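PDB 2RCC: ribonucleoside-diphosphate reductase subunit beta from Bacillus halodurans C-125, which probably provides the diiron small subunit of a class I ribonucleotide reductase, which makes deoxyribonucleotides for DNA synthesis from ribonucleotides. Local coordinates for residues Phe78-Gly83 with Arg266-Asp271; Asp94-Ala99 with Ala110-Leu115. All coordinates share one frame; numbering follows the deposited sequence.

Contact 1 of 2, residues Phe78-Gly83 with Arg266-Asp271; sequences FKKIIG and RYIIGD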
loop_
_atom_site.group_PDB
_atom_site.type_symbol
_atom_site.label_atom_id
_atom_site.label_comp_id
_atom_site.label_asym_id
_atom_site.label_seq_id
_atom_site.Cartn_x
_atom_site.Cartn_y
_atom_site.Cartn_z
ATOM N N PHE A 78 -6.029 -22.561 -20.344
ATOM C CA PHE A 78 -6.521 -21.293 -19.827
ATOM C C PHE A 78 -7.020 -21.456 -18.397
ATOM O O PHE A 78 -6.666 -20.670 -17.536
ATOM C CB PHE A 78 -7.675 -20.790 -20.717
ATOM C CG PHE A 78 -8.086 -19.351 -20.476
ATOM C CD1 PHE A 78 -8.775 -18.962 -19.318
ATOM C CD2 PHE A 78 -7.871 -18.388 -21.455
ATOM C CE1 PHE A 78 -9.163 -17.655 -19.142
ATOM C CE2 PHE A 78 -8.272 -17.068 -21.253
ATOM C CZ PHE A 78 -8.920 -16.728 -20.090
ATOM N N LYS A 79 -7.887 -22.443 -18.162
ATOM C CA LYS A 79 -8.437 -22.709 -16.810
ATOM C C LYS A 79 -7.362 -22.998 -15.807
ATOM O O LYS A 79 -7.399 -22.462 -14.680
ATOM C CB LYS A 79 -9.464 -23.863 -16.849
ATOM C CG LYS A 79 -10.796 -23.432 -17.468
ATOM C CD LYS A 79 -11.640 -24.560 -18.059
ATOM C CE LYS A 79 -12.068 -25.593 -17.054
ATOM N NZ LYS A 79 -12.992 -26.560 -17.723
ATOM N N LYS A 80 -6.401 -23.831 -16.220
ATOM C CA LYS A 80 -5.278 -24.204 -15.361
ATOM C C LYS A 80 -4.413 -23.009 -15.005
ATOM O O LYS A 80 -4.087 -22.825 -13.836
ATOM C CB LYS A 80 -4.410 -25.285 -15.989
ATOM C CG LYS A 80 -5.016 -26.644 -15.986
ATOM C CD LYS A 80 -4.279 -27.581 -16.902
ATOM C CE LYS A 80 -4.993 -28.927 -17.011
ATOM N NZ LYS A 80 -4.944 -29.744 -15.774
ATOM N N ILE A 81 -4.100 -22.174 -15.987
ATOM C CA ILE A 81 -3.235 -21.015 -15.769
ATOM C C ILE A 81 -3.949 -19.895 -14.978
ATOM O O ILE A 81 -3.416 -19.430 -13.953
ATOM C CB ILE A 81 -2.627 -20.493 -17.090
ATOM C CG1 ILE A 81 -1.731 -21.561 -17.747
ATOM C CG2 ILE A 81 -1.761 -19.265 -16.837
ATOM C CD1 ILE A 81 -1.486 -21.265 -19.235
ATOM N N ILE A 82 -5.131 -19.480 -15.421
ATOM C CA ILE A 82 -5.877 -18.438 -14.701
ATOM C C ILE A 82 -6.247 -18.936 -13.289
ATOM O O ILE A 82 -6.112 -18.173 -12.340
ATOM C CB ILE A 82 -7.113 -17.877 -15.507
ATOM C CG1 ILE A 82 -7.384 -16.442 -15.090
ATOM C CG2 ILE A 82 -8.383 -18.798 -15.433
ATOM C CD1 ILE A 82 -6.298 -15.460 -15.669
ATOM N N GLY A 83 -6.640 -20.219 -13.177
ATOM C CA GLY A 83 -6.950 -20.877 -11.905
ATOM C C GLY A 83 -5.777 -20.842 -10.923
ATOM O O GLY A 83 -5.963 -20.507 -9.756
ATOM N N ARG A 266 6.471 -26.700 -19.567
ATOM C CA ARG A 266 6.344 -28.038 -20.155
ATOM C C ARG A 266 5.148 -28.839 -19.601
ATOM O O ARG A 266 4.492 -29.595 -20.313
ATOM C CB ARG A 266 7.620 -28.843 -19.947
ATOM C CG ARG A 266 8.737 -28.516 -20.911
ATOM C CD ARG A 266 9.963 -29.417 -20.636
ATOM N NE ARG A 266 10.951 -28.772 -19.774
ATOM C CZ ARG A 266 12.162 -28.333 -20.142
ATOM N NH1 ARG A 266 12.666 -28.507 -21.371
ATOM N NH2 ARG A 266 12.926 -27.740 -19.231
ATOM N N TYR A 267 4.914 -28.684 -18.310
ATOM C CA TYR A 267 3.851 -29.376 -17.595
ATOM C C TYR A 267 2.453 -28.964 -18.040
ATOM O O TYR A 267 1.586 -29.802 -18.226
ATOM C CB TYR A 267 4.040 -29.048 -16.114
ATOM C CG TYR A 267 3.116 -29.685 -15.115
ATOM C CD1 TYR A 267 2.952 -31.056 -15.086
ATOM C CD2 TYR A 267 2.521 -28.925 -14.101
ATOM C CE1 TYR A 267 2.154 -31.663 -14.140
ATOM C CE2 TYR A 267 1.733 -29.521 -13.137
ATOM C CZ TYR A 267 1.543 -30.901 -13.176
ATOM O OH TYR A 267 0.763 -31.539 -12.240
ATOM N N ILE A 268 2.248 -27.671 -18.213
ATOM C CA ILE A 268 0.916 -27.125 -18.537
ATOM C C ILE A 268 0.615 -26.878 -20.010
ATOM O O ILE A 268 -0.523 -27.065 -20.433
ATOM C CB ILE A 268 0.680 -25.791 -17.766
ATOM C CG1 ILE A 268 0.817 -26.026 -16.277
ATOM C CG2 ILE A 268 -0.725 -25.196 -18.040
ATOM C CD1 ILE A 268 0.221 -24.883 -15.462
ATOM N N ILE A 269 1.612 -26.421 -20.767
ATOM C CA ILE A 269 1.436 -26.072 -22.171
ATOM C C ILE A 269 2.168 -27.047 -23.070
ATOM O O ILE A 269 1.543 -27.658 -23.909
ATOM C CB ILE A 269 1.872 -24.594 -22.459
ATOM C CG1 ILE A 269 0.935 -23.605 -21.765
ATOM C CG2 ILE A 269 1.842 -24.304 -23.977
ATOM C CD1 ILE A 269 1.541 -22.238 -21.605
ATOM N N GLY A 270 3.481 -27.198 -22.910
ATOM C CA GLY A 270 4.248 -28.116 -23.763
ATOM C C GLY A 270 4.096 -27.801 -25.248
ATOM O O GLY A 270 4.148 -26.640 -25.649
ATOM N N ASP A 271 3.829 -28.834 -26.036
ATOM C CA ASP A 271 3.650 -28.719 -27.487
ATOM C C ASP A 271 2.163 -28.827 -27.885
ATOM O O ASP A 271 1.854 -29.193 -28.997
ATOM C CB ASP A 271 4.511 -29.795 -28.201
ATOM C CG ASP A 271 4.081 -31.237 -27.887
ATOM O OD1 ASP A 271 3.239 -31.459 -26.993
ATOM O OD2 ASP A 271 4.617 -32.165 -28.527
#

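Contact 2 of 2, residues Asp94-Ala99 with Ala110-Leu115; sequences DYSMRA and ALMSVL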
loop_
_atom_site.group_PDB
_atom_site.type_symbol
_atom_site.label_atom_id
_atom_site.label_comp_id
_atom_site.label_asym_id
_atom_site.label_seq_id
_atom_site.Cartn_x
_atom_site.Cartn_y
_atom_site.Cartn_z
ATOM N N ASP A 94 3.645 -13.977 2.566
ATOM C CA ASP A 94 4.156 -12.656 2.180
ATOM C C ASP A 94 5.491 -12.260 2.882
ATOM O O ASP A 94 5.564 -11.372 3.762
ATOM C CB ASP A 94 3.058 -11.593 2.320
ATOM C CG ASP A 94 3.286 -10.391 1.404
ATOM O OD1 ASP A 94 4.439 -10.199 0.928
ATOM O OD2 ASP A 94 2.301 -9.641 1.154
ATOM N N TYR A 95 6.548 -12.944 2.450
ATOM C CA TYR A 95 7.897 -12.676 2.941
ATOM C C TYR A 95 8.393 -11.312 2.477
ATOM O O TYR A 95 9.151 -10.656 3.191
ATOM C CB TYR A 95 8.859 -13.746 2.476
ATOM C CG TYR A 95 8.636 -15.099 3.094
ATOM C CD1 TYR A 95 9.036 -15.364 4.408
ATOM C CD2 TYR A 95 8.086 -16.147 2.346
ATOM C CE1 TYR A 95 8.858 -16.624 4.966
ATOM C CE2 TYR A 95 7.918 -17.404 2.890
ATOM C CZ TYR A 95 8.302 -17.641 4.195
ATOM O OH TYR A 95 8.100 -18.905 4.682
ATOM N N SER A 96 7.977 -10.873 1.292
ATOM C CA SER A 96 8.422 -9.541 0.780
ATOM C C SER A 96 8.042 -8.421 1.740
ATOM O O SER A 96 8.842 -7.530 2.016
ATOM C CB SER A 96 7.828 -9.253 -0.602
ATOM O OG SER A 96 8.383 -8.069 -1.176
HETATM N N MSE A 97 6.826 -8.491 2.270
HETATM C CA MSE A 97 6.326 -7.466 3.192
HETATM C C MSE A 97 6.938 -7.576 4.572
HETATM O O MSE A 97 7.123 -6.535 5.215
HETATM C CB MSE A 97 4.795 -7.422 3.211
HETATM C CG MSE A 97 4.156 -7.017 1.872
HETATM SE SE MSE A 97 4.820 -5.391 1.001
HETATM C CE MSE A 97 4.427 -4.204 2.542
ATOM N N ARG A 98 7.281 -8.787 5.036
ATOM C CA ARG A 98 8.026 -8.942 6.297
ATOM C C ARG A 98 9.433 -8.319 6.135
ATOM O O ARG A 98 9.935 -7.702 7.066
ATOM C CB ARG A 98 8.141 -10.397 6.752
ATOM N N ALA A 99 10.044 -8.461 4.946
ATOM C CA ALA A 99 11.372 -7.875 4.676
ATOM C C ALA A 99 11.253 -6.355 4.566
ATOM O O ALA A 99 12.153 -5.594 4.973
ATOM C CB ALA A 99 11.960 -8.456 3.369
ATOM N N ALA A 110 6.803 3.490 1.556
ATOM C CA ALA A 110 5.553 3.898 0.905
ATOM C C ALA A 110 5.339 3.164 -0.435
ATOM O O ALA A 110 4.213 2.719 -0.780
ATOM C CB ALA A 110 5.536 5.410 0.690
ATOM N N LEU A 111 6.398 3.048 -1.208
ATOM C CA LEU A 111 6.297 2.351 -2.501
ATOM C C LEU A 111 5.954 0.868 -2.295
ATOM O O LEU A 111 5.227 0.289 -3.077
ATOM C CB LEU A 111 7.551 2.586 -3.348
ATOM C CG LEU A 111 7.818 3.982 -3.921
ATOM C CD1 LEU A 111 9.285 4.059 -4.423
ATOM C CD2 LEU A 111 6.760 4.305 -5.006
HETATM N N MSE A 112 6.432 0.276 -1.219
HETATM C CA MSE A 112 6.054 -1.118 -0.890
HETATM C C MSE A 112 4.565 -1.217 -0.572
HETATM O O MSE A 112 3.931 -2.193 -0.944
HETATM C CB MSE A 112 6.913 -1.693 0.228
HETATM C CG MSE A 112 8.373 -1.900 -0.097
HETATM SE SE MSE A 112 8.717 -2.970 -1.672
HETATM C CE MSE A 112 7.996 -4.708 -1.095
ATOM N N SER A 113 3.996 -0.182 0.054
ATOM C CA SER A 113 2.560 -0.120 0.287
ATOM C C SER A 113 1.792 -0.079 -1.052
ATOM O O SER A 113 0.814 -0.798 -1.224
ATOM C CB SER A 113 2.193 1.068 1.197
ATOM O OG SER A 113 0.810 1.234 1.301
ATOM N N VAL A 114 2.241 0.759 -1.981
ATOM C CA VAL A 114 1.636 0.856 -3.303
ATOM C C VAL A 114 1.769 -0.517 -4.000
ATOM O O VAL A 114 0.793 -0.998 -4.529
ATOM C CB VAL A 114 2.270 1.986 -4.173
ATOM C CG1 VAL A 114 1.679 1.970 -5.596
ATOM C CG2 VAL A 114 2.163 3.352 -3.492
ATOM N N LEU A 115 2.907 -1.200 -3.879
ATOM C CA LEU A 115 3.088 -2.535 -4.505
ATOM C C LEU A 115 2.111 -3.564 -3.955
ATOM O O LEU A 115 1.553 -4.381 -4.697
ATOM C CB LEU A 115 4.523 -3.146 -4.317
ATOM C CG LEU A 115 5.508 -2.928 -5.448
ATOM C CD1 LEU A 115 5.792 -1.451 -5.638
ATOM C CD2 LEU A 115 6.809 -3.704 -5.294
#

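Contact 1 of 2, residues Phe78-Gly83 with Arg266-Asp271
I268 lays its CG2 methyl against the side chain of I81 from helix 72-87. The closest pair is I81 CG1 and I268 CG2, 3.8 Å apart. The end of the same branch, I81 CD1, stays 4.2 Å from I268 CG2, so one methyl meets two consecutive carbons. In I268 this methyl lies opposite the backbone N across the CA-CB bond, with CG1 at a chi1 of -58°. That rotation brings CG2 closest to I81. The two side chains cross at a slant.

I81 also reaches I269. Here the meeting is methyl on methyl, with I81 CD1 and I269 CD1 4.0 Å apart and the side chains at about a right angle. The I81 branch is extended, with a chi2 of 162°, and this carries CD1 out to I269. K80 adds the foot of its chain: its CB is 4.2 Å from I268 CG2. The rest of K80 leads away, and NZ hydrogen-bonds to a bound tetraethylene glycol, probably from the crystallisation liquor.

The contact is purely apolar between the two segments. It joins the middle of helix 72-87 to the C-terminal end of helix 244-268, where G270 leaves the helical path with positive phi. F196 of helix 191-202 touches both I81 and I269. W146 of helix 136-147 packs on I268, and its NE1 hydrogen-bonds to K80 O. The isoleucine cluster thus sits among four helices of the all-helical, ferritin-like subunit.

Contact 2 of 2, residues Asp94-Ala99 with Ala110-Leu115
M112 and M97, both selenomethionines, form the centre of this helix-helix packing in the ferritin-like fold of the reductase small subunit. The short helix 95-100 lies here against the early part of helix 106-133. The two side chains slide past each other in opposite directions. M112 CE comes to 3.9 Å from M97 SE, an apolar contact. M97 SE also lies 3.8 Å from M112 O, so the M97 chain lies against the backbone of the other helix as well as its side chain.

Both chains are hooked rather than extended. In M97 chi2 is -51° and chi3 is -57°, and M112 bends in the same sense at both torsions. The bends in M97 bring SE and CE beside the M112 carbonyl. S96 is the third partner, and it meets the methyl end of M112 with its hydroxyl oxygen.

The start of helix 95-100 is fixed by D94 at the N-cap. M97 N donates to D94 OD1 over 3.2 Å, and it meets that oxygen from above the carboxylate plane. This capping bond holds the backbone from which M97 reaches across.

F227 of helix 207-237 and L103 pack on M112, while D182 of helix 172-187 touches S96. E101 of the second subunit packs on M97 and D94. S113 OG hydrogen-bonds to S116 OG of that subunit, which places the contact beside the dimer interface. At the S96 end, the approach is a polar atom against a methyl, with S96 OG 3.4 Å from M112 CE.

In the fold
Contacts 1 and 2 lie on opposite sides of the chain's centre. Their own centres are 29 Å apart, and their nearest atoms are about 17 Å apart. Helix 72-87 of contact 1 is followed directly in the chain by helix 95-100 of contact 2. Both contacts lie near the predicted diiron and tyrosine site. In contact 1 the I81 side chain is about 8 Å from that of Y126, the probable active-site tyrosine. In contact 2 the M97 side chain is about 7 Å from that of E119, a probable iron ligand, and the S96 side chain about 6 Å from that of E186, another. Helix 106-133 carries Y126, E119 and residues 110-115 of contact 2.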